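PDB 3L9D: putative GTP pyrophosphokinase from Streptococcus mutans, which probably transfers pyrophosphate from ATP to GTP, the first step towards the alarmone ppGpp. Local coordinates for residues A[46-51]-A[157-161]; A[106-112]-A[170-176]; A[112-116]-A[220-226]; A[133-139]-A[150-156]. All coordinates share one frame; numbering follows the deposited sequence.

Contact 1 (A[46-51]-A[157-161])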
# COMPACT_ATOMS: atom_id res chain seq x y z
N GLN A 46 -15.81 -6.16 -1.31
CA GLN A 46 -16.37 -5.63 -0.07
C GLN A 46 -15.26 -5.14 0.86
O GLN A 46 -15.34 -4.02 1.38
CB GLN A 46 -17.14 -6.72 0.67
CG GLN A 46 -18.33 -7.27 -0.05
CD GLN A 46 -19.16 -8.20 0.84
OE1 GLN A 46 -19.29 -9.40 0.55
NE2 GLN A 46 -19.71 -7.65 1.93
N ALA A 47 -14.26 -5.99 1.09
CA ALA A 47 -13.13 -5.68 1.98
C ALA A 47 -12.41 -4.37 1.59
O ALA A 47 -12.11 -3.56 2.46
CB ALA A 47 -12.17 -6.84 2.02
N VAL A 48 -12.15 -4.16 0.31
CA VAL A 48 -11.51 -2.92 -0.12
C VAL A 48 -12.35 -1.72 0.25
O VAL A 48 -11.83 -0.67 0.64
CB VAL A 48 -11.24 -2.89 -1.64
CG1 VAL A 48 -10.68 -1.54 -2.06
CG2 VAL A 48 -10.26 -3.97 -2.02
N GLY A 49 -13.67 -1.87 0.11
CA GLY A 49 -14.60 -0.79 0.40
C GLY A 49 -14.63 -0.43 1.88
O GLY A 49 -14.56 0.77 2.20
N GLU A 50 -14.71 -1.44 2.75
CA GLU A 50 -14.66 -1.23 4.21
C GLU A 50 -13.30 -0.73 4.71
O GLU A 50 -13.21 0.19 5.54
CB GLU A 50 -15.02 -2.52 4.93
CG GLU A 50 -16.36 -3.10 4.49
CD GLU A 50 -16.65 -4.42 5.14
OE1 GLU A 50 -16.12 -4.69 6.24
OE2 GLU A 50 -17.42 -5.20 4.55
N LEU A 51 -12.23 -1.34 4.20
CA LEU A 51 -10.90 -0.89 4.57
C LEU A 51 -10.69 0.58 4.17
O LEU A 51 -10.10 1.36 4.92
CB LEU A 51 -9.81 -1.82 3.98
CG LEU A 51 -9.80 -3.19 4.67
CD1 LEU A 51 -9.15 -4.25 3.79
CD2 LEU A 51 -9.11 -3.13 6.03
N TYR A 157 -8.45 -10.01 7.22
CA TYR A 157 -9.61 -9.18 7.43
C TYR A 157 -10.86 -10.03 7.32
O TYR A 157 -11.10 -10.65 6.28
CB TYR A 157 -9.65 -8.03 6.42
CG TYR A 157 -10.77 -7.08 6.70
CD1 TYR A 157 -10.66 -6.14 7.73
CD2 TYR A 157 -11.95 -7.12 5.97
CE1 TYR A 157 -11.71 -5.26 8.00
CE2 TYR A 157 -13.00 -6.25 6.25
CZ TYR A 157 -12.86 -5.32 7.26
OH TYR A 157 -13.88 -4.45 7.54
N PRO A 158 -11.65 -10.10 8.40
CA PRO A 158 -12.90 -10.85 8.36
C PRO A 158 -13.98 -10.02 7.70
O PRO A 158 -14.29 -8.91 8.16
CB PRO A 158 -13.23 -11.07 9.83
CG PRO A 158 -11.92 -10.93 10.55
CD PRO A 158 -11.21 -9.85 9.79
N VAL A 159 -14.55 -10.54 6.61
CA VAL A 159 -15.63 -9.84 5.94
C VAL A 159 -16.90 -10.68 5.97
O VAL A 159 -16.91 -11.81 5.49
CB VAL A 159 -15.26 -9.47 4.50
CG1 VAL A 159 -14.79 -10.68 3.74
CG2 VAL A 159 -16.45 -8.83 3.80
N ASP A 160 -17.97 -10.13 6.53
CA ASP A 160 -19.25 -10.83 6.54
C ASP A 160 -19.94 -10.68 5.20
O ASP A 160 -20.08 -9.58 4.71
CB ASP A 160 -20.16 -10.32 7.66
CG ASP A 160 -19.64 -10.71 9.04
OD1 ASP A 160 -20.11 -11.74 9.59
OD2 ASP A 160 -18.73 -10.03 9.53
N THR A 161 -20.30 -11.81 4.59
CA THR A 161 -21.03 -11.80 3.32
C THR A 161 -22.44 -12.33 3.59
O THR A 161 -22.74 -12.74 4.71
CB THR A 161 -20.33 -12.69 2.26
OG1 THR A 161 -20.42 -14.06 2.66
CG2 THR A 161 -18.87 -12.33 2.12
O HOH W 1 -19.61 -6.57 4.96

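Contact 2 (A[106-112]-A[170-176])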
# COMPACT_ATOMS: atom_id res chain seq x y z
N ALA A 106 -6.92 -8.24 -2.39
CA ALA A 106 -7.29 -6.87 -2.05
C ALA A 106 -5.99 -6.11 -1.83
O ALA A 106 -5.11 -6.59 -1.12
CB ALA A 106 -8.14 -6.85 -0.80
N GLY A 107 -5.88 -4.94 -2.45
CA GLY A 107 -4.70 -4.12 -2.27
C GLY A 107 -5.03 -2.70 -1.87
O GLY A 107 -5.86 -2.06 -2.51
N LEU A 108 -4.40 -2.20 -0.81
CA LEU A 108 -4.67 -0.84 -0.35
C LEU A 108 -3.42 0.01 -0.28
O LEU A 108 -2.32 -0.49 -0.05
CB LEU A 108 -5.36 -0.85 1.01
CG LEU A 108 -6.87 -1.08 0.93
CD1 LEU A 108 -7.26 -2.38 1.56
CD2 LEU A 108 -7.61 0.09 1.58
N ARG A 109 -3.59 1.31 -0.46
CA ARG A 109 -2.47 2.23 -0.40
C ARG A 109 -2.75 3.37 0.55
O ARG A 109 -3.72 4.08 0.39
CB ARG A 109 -2.17 2.80 -1.78
CG ARG A 109 -1.68 1.78 -2.74
CD ARG A 109 -0.76 2.40 -3.75
NE ARG A 109 -0.22 1.35 -4.61
CZ ARG A 109 -0.25 1.39 -5.94
NH1 ARG A 109 -0.80 2.45 -6.55
NH2 ARG A 109 0.27 0.39 -6.65
N ILE A 110 -1.88 3.54 1.54
CA ILE A 110 -1.99 4.66 2.46
C ILE A 110 -0.90 5.65 2.12
O ILE A 110 0.29 5.37 2.30
CB ILE A 110 -1.90 4.18 3.92
CG1 ILE A 110 -3.06 3.20 4.20
CG2 ILE A 110 -1.90 5.35 4.88
CD1 ILE A 110 -3.11 2.60 5.61
N MET A 111 -1.30 6.80 1.57
CA MET A 111 -0.36 7.86 1.21
C MET A 111 -0.07 8.77 2.40
O MET A 111 -0.97 9.40 2.95
CB MET A 111 -0.90 8.68 0.03
CG MET A 111 -0.11 8.51 -1.26
SD MET A 111 -0.04 6.79 -1.83
CE MET A 111 -1.75 6.54 -2.32
N VAL A 112 1.19 8.81 2.81
CA VAL A 112 1.63 9.65 3.92
C VAL A 112 2.47 10.80 3.40
O VAL A 112 3.07 10.69 2.33
CB VAL A 112 2.48 8.87 4.95
CG1 VAL A 112 1.66 7.74 5.62
CG2 VAL A 112 3.77 8.33 4.29
N ALA A 170 -5.41 -8.82 2.74
CA ALA A 170 -5.24 -7.60 1.99
C ALA A 170 -3.79 -7.11 2.10
O ALA A 170 -3.17 -7.21 3.16
CB ALA A 170 -6.20 -6.54 2.48
N GLU A 171 -3.25 -6.59 1.01
CA GLU A 171 -1.95 -5.95 1.10
C GLU A 171 -2.06 -4.43 1.19
O GLU A 171 -2.53 -3.77 0.27
CB GLU A 171 -1.08 -6.33 -0.07
CG GLU A 171 0.13 -5.44 -0.16
CD GLU A 171 1.18 -5.98 -1.09
OE1 GLU A 171 1.19 -5.56 -2.27
OE2 GLU A 171 1.98 -6.84 -0.63
N ILE A 172 -1.62 -3.88 2.32
CA ILE A 172 -1.57 -2.45 2.52
C ILE A 172 -0.17 -1.92 2.25
O ILE A 172 0.79 -2.30 2.92
CB ILE A 172 -1.94 -2.12 3.97
CG1 ILE A 172 -3.30 -2.69 4.30
CG2 ILE A 172 -1.93 -0.62 4.21
CD1 ILE A 172 -3.53 -2.89 5.78
N GLN A 173 -0.03 -1.05 1.26
CA GLN A 173 1.26 -0.40 1.07
C GLN A 173 1.21 1.03 1.57
O GLN A 173 0.25 1.75 1.30
CB GLN A 173 1.70 -0.43 -0.40
CG GLN A 173 2.05 -1.84 -0.84
CD GLN A 173 2.56 -1.88 -2.25
OE1 GLN A 173 3.31 -1.01 -2.67
NE2 GLN A 173 2.14 -2.89 -3.00
N ILE A 174 2.25 1.42 2.30
CA ILE A 174 2.34 2.76 2.86
C ILE A 174 3.45 3.53 2.13
O ILE A 174 4.58 3.05 2.00
CB ILE A 174 2.58 2.66 4.38
CG1 ILE A 174 1.59 1.65 4.99
CG2 ILE A 174 2.47 4.02 5.05
CD1 ILE A 174 1.90 1.21 6.40
N ARG A 175 3.15 4.73 1.65
CA ARG A 175 4.05 5.43 0.74
C ARG A 175 4.00 6.93 0.89
O ARG A 175 2.94 7.49 1.16
CB ARG A 175 3.66 5.11 -0.71
CG ARG A 175 3.89 3.68 -1.13
CD ARG A 175 3.43 3.46 -2.55
NE ARG A 175 3.76 2.13 -3.05
CZ ARG A 175 3.49 1.71 -4.28
NH1 ARG A 175 2.89 2.52 -5.15
NH2 ARG A 175 3.83 0.49 -4.65
N THR A 176 5.12 7.60 0.66
CA THR A 176 5.06 9.05 0.43
C THR A 176 4.49 9.35 -0.96
O THR A 176 4.40 8.48 -1.82
CB THR A 176 6.44 9.76 0.59
OG1 THR A 176 7.42 9.15 -0.26
CG2 THR A 176 6.89 9.71 2.02

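Contact 3 (A[112-116]-A[220-226])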
# COMPACT_ATOMS: atom_id res chain seq x y z
N VAL A 112 1.19 8.81 2.81
CA VAL A 112 1.63 9.65 3.92
C VAL A 112 2.47 10.80 3.40
O VAL A 112 3.07 10.69 2.33
CB VAL A 112 2.48 8.87 4.95
CG1 VAL A 112 1.66 7.74 5.62
CG2 VAL A 112 3.77 8.33 4.29
N GLN A 113 2.52 11.90 4.16
CA GLN A 113 3.29 13.07 3.79
C GLN A 113 4.81 12.93 4.02
O GLN A 113 5.60 13.34 3.16
CB GLN A 113 2.78 14.33 4.49
CG GLN A 113 3.35 15.61 3.84
CD GLN A 113 2.94 16.92 4.49
OE1 GLN A 113 2.42 16.96 5.62
NE2 GLN A 113 3.19 18.02 3.79
N PHE A 114 5.22 12.35 5.15
CA PHE A 114 6.65 12.22 5.49
C PHE A 114 7.10 10.78 5.68
O PHE A 114 6.33 9.93 6.13
CB PHE A 114 6.98 13.01 6.75
CG PHE A 114 6.65 14.46 6.65
CD1 PHE A 114 7.38 15.30 5.82
CD2 PHE A 114 5.61 15.01 7.41
CE1 PHE A 114 7.07 16.66 5.74
CE2 PHE A 114 5.31 16.36 7.34
CZ PHE A 114 6.04 17.19 6.51
N VAL A 115 8.36 10.50 5.36
CA VAL A 115 8.90 9.17 5.62
C VAL A 115 8.57 8.77 7.06
O VAL A 115 8.13 7.66 7.35
CB VAL A 115 10.42 9.14 5.43
CG1 VAL A 115 11.01 7.99 6.20
CG2 VAL A 115 10.77 9.05 3.94
N ASP A 116 8.76 9.73 7.96
CA ASP A 116 8.53 9.51 9.37
C ASP A 116 7.09 9.10 9.69
O ASP A 116 6.87 8.36 10.66
CB ASP A 116 8.94 10.76 10.15
CG ASP A 116 10.34 11.24 9.78
OD1 ASP A 116 10.50 11.92 8.74
OD2 ASP A 116 11.28 10.92 10.54
N ARG A 220 11.62 15.99 5.15
CA ARG A 220 11.41 15.41 6.48
C ARG A 220 12.20 16.17 7.52
O ARG A 220 11.86 16.16 8.70
CB ARG A 220 11.79 13.92 6.52
CG ARG A 220 13.29 13.65 6.48
CD ARG A 220 13.59 12.20 6.19
NE ARG A 220 13.21 11.34 7.31
CZ ARG A 220 13.43 10.02 7.36
NH1 ARG A 220 14.04 9.40 6.36
NH2 ARG A 220 13.04 9.34 8.43
N GLN A 221 13.26 16.83 7.09
CA GLN A 221 14.15 17.51 8.03
C GLN A 221 13.55 18.78 8.62
O GLN A 221 13.79 19.11 9.78
CB GLN A 221 15.51 17.74 7.38
CG GLN A 221 16.42 16.54 7.60
CD GLN A 221 17.58 16.48 6.64
OE1 GLN A 221 17.91 17.46 5.98
NE2 GLN A 221 18.22 15.31 6.57
N ILE A 222 12.75 19.47 7.81
CA ILE A 222 11.99 20.63 8.27
C ILE A 222 10.55 20.22 8.57
O ILE A 222 9.65 21.06 8.65
CB ILE A 222 12.00 21.77 7.23
CG1 ILE A 222 11.36 21.33 5.91
CG2 ILE A 222 13.43 22.24 6.98
CD1 ILE A 222 11.40 22.41 4.81
N ARG A 223 10.33 18.92 8.76
CA ARG A 223 8.97 18.39 8.92
C ARG A 223 8.23 18.97 10.12
O ARG A 223 7.03 19.24 10.04
CB ARG A 223 8.97 16.86 8.92
CG ARG A 223 8.44 16.20 10.17
CD ARG A 223 8.93 14.77 10.25
NE ARG A 223 10.39 14.73 10.28
CZ ARG A 223 11.10 14.21 11.27
NH1 ARG A 223 10.49 13.66 12.32
NH2 ARG A 223 12.43 14.23 11.21
N ASP A 224 8.93 19.16 11.23
CA ASP A 224 8.28 19.72 12.41
C ASP A 224 7.76 21.12 12.12
O ASP A 224 6.73 21.54 12.65
CB ASP A 224 9.24 19.77 13.60
CG ASP A 224 9.54 18.40 14.16
OD1 ASP A 224 8.56 17.72 14.54
OD2 ASP A 224 10.73 18.02 14.19
N ASP A 225 8.49 21.83 11.26
CA ASP A 225 8.16 23.21 10.92
C ASP A 225 6.93 23.25 10.01
O ASP A 225 5.95 23.94 10.30
CB ASP A 225 9.36 23.87 10.25
CG ASP A 225 9.41 25.37 10.47
OD1 ASP A 225 10.36 26.01 9.96
OD2 ASP A 225 8.50 25.92 11.14
N ILE A 226 6.98 22.50 8.91
CA ILE A 226 5.82 22.38 8.04
C ILE A 226 4.55 21.98 8.79
O ILE A 226 3.50 22.57 8.57
CB ILE A 226 6.05 21.37 6.90
CG1 ILE A 226 7.17 21.86 5.98
CG2 ILE A 226 4.74 21.16 6.12
CD1 ILE A 226 7.73 20.80 5.08

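Contact 4 (A[133-139]-A[150-156])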
# COMPACT_ATOMS: atom_id res chain seq x y z
N VAL A 133 -2.58 -7.96 11.84
CA VAL A 133 -1.34 -7.86 11.06
C VAL A 133 -0.58 -9.21 11.06
O VAL A 133 -0.26 -9.73 12.11
CB VAL A 133 -0.46 -6.72 11.62
CG1 VAL A 133 0.84 -6.62 10.87
CG2 VAL A 133 -1.23 -5.41 11.56
N ILE A 134 -0.31 -9.77 9.89
CA ILE A 134 0.37 -11.07 9.85
C ILE A 134 1.70 -11.05 9.13
O ILE A 134 2.43 -12.05 9.16
CB ILE A 134 -0.47 -12.19 9.20
CG1 ILE A 134 -0.76 -11.84 7.75
CG2 ILE A 134 -1.75 -12.45 10.00
CD1 ILE A 134 -1.21 -13.01 6.96
N GLN A 135 2.02 -9.95 8.46
CA GLN A 135 3.32 -9.83 7.84
C GLN A 135 3.70 -8.39 7.59
O GLN A 135 2.88 -7.59 7.16
CB GLN A 135 3.32 -10.62 6.54
CG GLN A 135 4.68 -10.83 5.96
CD GLN A 135 4.61 -11.28 4.53
OE1 GLN A 135 4.66 -12.47 4.23
NE2 GLN A 135 4.49 -10.32 3.62
N GLU A 136 4.95 -8.04 7.86
CA GLU A 136 5.47 -6.71 7.51
C GLU A 136 6.74 -6.84 6.69
O GLU A 136 7.54 -7.73 6.93
CB GLU A 136 5.72 -5.86 8.76
CG GLU A 136 4.53 -5.72 9.66
CD GLU A 136 4.78 -4.74 10.78
OE1 GLU A 136 5.60 -3.81 10.61
OE2 GLU A 136 4.14 -4.91 11.84
N ARG A 137 6.93 -5.95 5.73
CA ARG A 137 8.16 -5.92 4.96
C ARG A 137 8.61 -4.50 4.69
O ARG A 137 7.88 -3.72 4.08
CB ARG A 137 7.99 -6.66 3.65
CG ARG A 137 7.98 -8.15 3.78
CD ARG A 137 7.81 -8.76 2.41
NE ARG A 137 7.83 -10.21 2.46
CZ ARG A 137 7.35 -10.99 1.50
NH1 ARG A 137 6.80 -10.45 0.42
NH2 ARG A 137 7.41 -12.32 1.64
N ASP A 138 9.81 -4.16 5.12
CA ASP A 138 10.26 -2.79 5.10
C ASP A 138 11.10 -2.56 3.85
O ASP A 138 12.18 -3.12 3.73
CB ASP A 138 11.07 -2.50 6.38
CG ASP A 138 11.46 -1.05 6.51
OD1 ASP A 138 11.77 -0.44 5.46
OD2 ASP A 138 11.46 -0.50 7.63
N TYR A 139 10.60 -1.77 2.90
CA TYR A 139 11.42 -1.39 1.76
C TYR A 139 11.71 0.09 1.78
O TYR A 139 11.89 0.71 0.74
CB TYR A 139 10.76 -1.75 0.43
CG TYR A 139 10.40 -3.20 0.25
CD1 TYR A 139 11.33 -4.12 -0.23
CD2 TYR A 139 9.11 -3.64 0.51
CE1 TYR A 139 10.99 -5.44 -0.42
CE2 TYR A 139 8.76 -4.96 0.32
CZ TYR A 139 9.70 -5.86 -0.14
OH TYR A 139 9.34 -7.18 -0.33
N SER A 150 8.97 1.58 -0.18
CA SER A 150 7.60 1.35 0.23
C SER A 150 7.59 0.47 1.47
O SER A 150 8.60 -0.12 1.82
CB SER A 150 6.82 0.69 -0.91
OG SER A 150 5.45 0.58 -0.58
N TYR A 151 6.45 0.39 2.15
CA TYR A 151 6.33 -0.51 3.28
C TYR A 151 5.09 -1.39 3.10
O TYR A 151 3.98 -0.88 2.91
CB TYR A 151 6.24 0.29 4.59
CG TYR A 151 6.57 -0.52 5.81
CD1 TYR A 151 7.77 -0.33 6.48
CD2 TYR A 151 5.69 -1.49 6.29
CE1 TYR A 151 8.09 -1.07 7.59
CE2 TYR A 151 6.01 -2.25 7.42
CZ TYR A 151 7.21 -2.03 8.06
OH TYR A 151 7.55 -2.77 9.17
N HIS A 152 5.26 -2.71 3.15
CA HIS A 152 4.14 -3.62 2.89
C HIS A 152 3.64 -4.30 4.13
O HIS A 152 4.41 -4.90 4.85
CB HIS A 152 4.54 -4.68 1.88
CG HIS A 152 5.03 -4.13 0.57
ND1 HIS A 152 5.19 -4.91 -0.55
CD2 HIS A 152 5.40 -2.88 0.22
CE1 HIS A 152 5.64 -4.16 -1.54
NE2 HIS A 152 5.78 -2.93 -1.10
N VAL A 153 2.33 -4.22 4.37
CA VAL A 153 1.69 -4.90 5.49
C VAL A 153 0.60 -5.83 4.97
O VAL A 153 -0.21 -5.43 4.14
CB VAL A 153 1.03 -3.90 6.45
CG1 VAL A 153 0.41 -4.64 7.61
CG2 VAL A 153 2.06 -2.88 6.95
N ILE A 154 0.59 -7.07 5.44
CA ILE A 154 -0.47 -7.98 5.08
C ILE A 154 -1.37 -8.15 6.30
O ILE A 154 -0.89 -8.34 7.42
CB ILE A 154 0.07 -9.33 4.58
CG1 ILE A 154 1.00 -9.14 3.38
CG2 ILE A 154 -1.08 -10.28 4.23
CD1 ILE A 154 0.40 -8.34 2.22
N VAL A 155 -2.67 -8.05 6.07
CA VAL A 155 -3.64 -8.17 7.13
C VAL A 155 -4.67 -9.23 6.77
O VAL A 155 -5.04 -9.37 5.60
CB VAL A 155 -4.31 -6.81 7.47
CG1 VAL A 155 -3.30 -5.83 8.08
CG2 VAL A 155 -5.04 -6.20 6.24
N GLU A 156 -5.08 -10.01 7.77
CA GLU A 156 -6.24 -10.87 7.65
C GLU A 156 -7.43 -10.04 8.07
O GLU A 156 -7.43 -9.44 9.16
CB GLU A 156 -6.15 -12.06 8.59
CG GLU A 156 -5.16 -13.09 8.23
CD GLU A 156 -5.13 -14.23 9.23
OE1 GLU A 156 -5.96 -14.22 10.17
OE2 GLU A 156 -4.28 -15.13 9.07
O HOH W 2 4.39 -7.60 2.77
O HOH W 3 6.80 -7.72 -0.83

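Contact 1 (A[46-51]-A[157-161])
Glu-50 and Tyr-157 meet where helix 42-64 packs across the end of strand 150-161, a helix-on-sheet contact of the nucleotidyltransferase-like fold of RelA/SpoT proteins. The two segments run at 115° to each other, and their axes come within 9.2 Å. Traced outward, Glu-50 begins with CB, 3.4 Å from Tyr-157 OH. CG and CD run on past that hydroxyl, the chain being extended from CG, and the carboxylate then divides its work. OE1 lies at the edge of the Tyr-157 ring, in its plane, and accepts a hydrogen bond from Tyr-157 OH at 2.6 Å, although the position of this hydroxyl is less certain. OE2 turns to the strand, 3.8 Å from Val-159 CG2, and takes a hydrogen bond from a water that also donates to the carbonyl oxygen of Asp-160. Carboxylate and ring planes are 70° apart. The rest of the ring is met by apolar groups. With CG anti to the backbone N (chi1 -174°), the tyrosine ring is carried toward the helix, where Ala-47 CB approaches CD2 at 4.0 Å. Leu-51 covers one ring face, its CD2 making an off-centre CH-pi contact 4.2 Å from the centroid of the Tyr-157 ring.

Contact 2 (A[106-112]-A[170-176])
Arg-109 and Arg-175 have nearly the same first torsion (chi1 -67° and -68°), CG lying beside the backbone N, and both chains then run out extended as far as NE. From neighbouring strands they thus bring their guanidinium groups face over face, planes 19° apart and each offset toward the other's rim, with Arg-109 NE 3.4 Å from Arg-175 NH1. The second arginine is also hydrogen-bonded: Asn-180 accepts from its NH1 and Tyr-148 bonds its NH2, while the bond from NH2 to Gln-173 OE1 is weak. Gln-173 NE2 in turn donates to Glu-171 OE1 at 2.9 Å, reaching the carboxylate from above its plane.

The backbones are paired in parallel. Arg-109 faces Gln-173, and six hydrogen bonds alternate between the strands, from Glu-171 N to Ala-106 O (2.8 Å) through to Val-112 N to Arg-175 O (2.7 Å). On the other face Ile-110 CD1 meets Ile-172 CG2 at 3.7 Å and Val-112 CG1 meets Ile-174 CG2 at 3.8 Å; helix 42-64 covers Leu-108 and Ile-172, and helix 117-126 covers Val-112 and Ile-174. Two parallel strands inside a mixed sheet, apolar on that face and largely polar on the other, where helix 177-193 packs on Arg-109, Met-111 and Arg-175, fit the RelA/SpoT synthetase fold, in which the polar face probably borders the nucleotide site.

Contact 3 (A[112-116]-A[220-226])
A salt-bridge network of Asp-116, Arg-220 and Arg-223 joins the two segments, with one carboxylate serving two guanidinium groups in different ways. Arg-220 meets it with its edge: NH2 donates to Asp-116 OD2 at 3.2 Å, the oxygen lying in the guanidinium plane but the nitrogen standing above that of the carboxylate, and NE adds a weak bond to Asp-116 OD1 at 3.1 Å. The two planes are 76° apart. Arg-223 instead lies flat against the carboxylate, planes only 10° apart, with NE 3.2 Å from Asp-116 OD1. No N-H points at the oxygen there, and the attraction is one of charge alone. Arg-223 NE instead donates to Arg-220 O at 2.6 Å, on a lone pair in the carbonyl plane; this bond, with a weak one from Arg-223 NH2 to the same oxygen, helps keep the guanidinium stacked on Asp-116.

The contact ties the loop between strand 106-112 and helix 117-126 to the break between helix 199-221 and helix 223-230, where Ile-222 is the N-cap residue. Phe-114 reaches into this break. Arg-223 CB sits over its face, 3.7 Å from the ring centroid in a CH-pi contact, while Gln-113 CG covers the opposite face. Ile-226 CG2 comes to the ring edge, 4.2 Å from Phe-114 CZ. Arg-220 bends at its third torsion (chi3 -69°), bringing its guanidinium face against Val-115 CG1, which lies 3.3 Å from Arg-220 NH2. Arg-220 NH1 forms a further salt bridge with Glu-217.

Contact 4 (A[133-139]-A[150-156])
Tyr-151 OH donates at 2.6 Å to Glu-136 OE1, which receives the bond on its anti lone pair; OE2 of the same carboxylate forms a salt bridge with Arg-126. This bond spans neighbouring strands of a beta hairpin, 132-139 and 150-161, the former outermost in the mixed sheet within the chain. Hydrogen-bonded and non-hydrogen-bonded pairs alternate along the hairpin; in one of the former His-152 N bonds Arg-137 O at 3.0 Å. Near Val-133 the register slips by one residue in a classic beta bulge: Ile-134 N bonds Ile-154 O at 2.9 Å, and Gln-135 N bonds the same oxygen weakly.

Packing differs between the faces. Beside Glu-136, the Tyr-151 ring has Arg-137 O over one face, while Val-133 CG1 rests on Val-153 CG1 at 3.8 Å. On the other face Gln-135 and Ile-154 lie side by side. There the edge of Tyr-139 points at the face of His-152 in an edge-to-face pair, centroids 4.7 Å apart and planes at 57°. With CG beside the backbone N (chi1 -57°), His-152 presents that face to Tyr-139, and its NE2 is hydrogen-bonded to Tyr-148. A water at the guanidinium edge accepts from Arg-137 NH1 at 3.0 Å and is hydrogen-bonded to Tyr-139 OH at 2.6 Å.

Contact 2 lies about 2 Å from the chain centre, centre to centre, and is the buried one; contacts 1, 3 and 4 are only partly buried. Contacts 1, 2 and 4 share one mixed sheet. Contact 2 joins two inner strands, contact 4 an inner strand to one that is outermost within the chain, and contact 1 sets a helix against the far end of strand 150-161. Contacts 1 and 2 touch through Leu-51 and Leu-108. Contact 3 relies on charges and one aromatic ring rather than sheet bonds, yet shares Val-112 with contact 2. Tyrosine-glutamate bonds recur in contacts 1 and 4, whereas arginines stack on each other in contact 2 and on a carboxylate in contact 3.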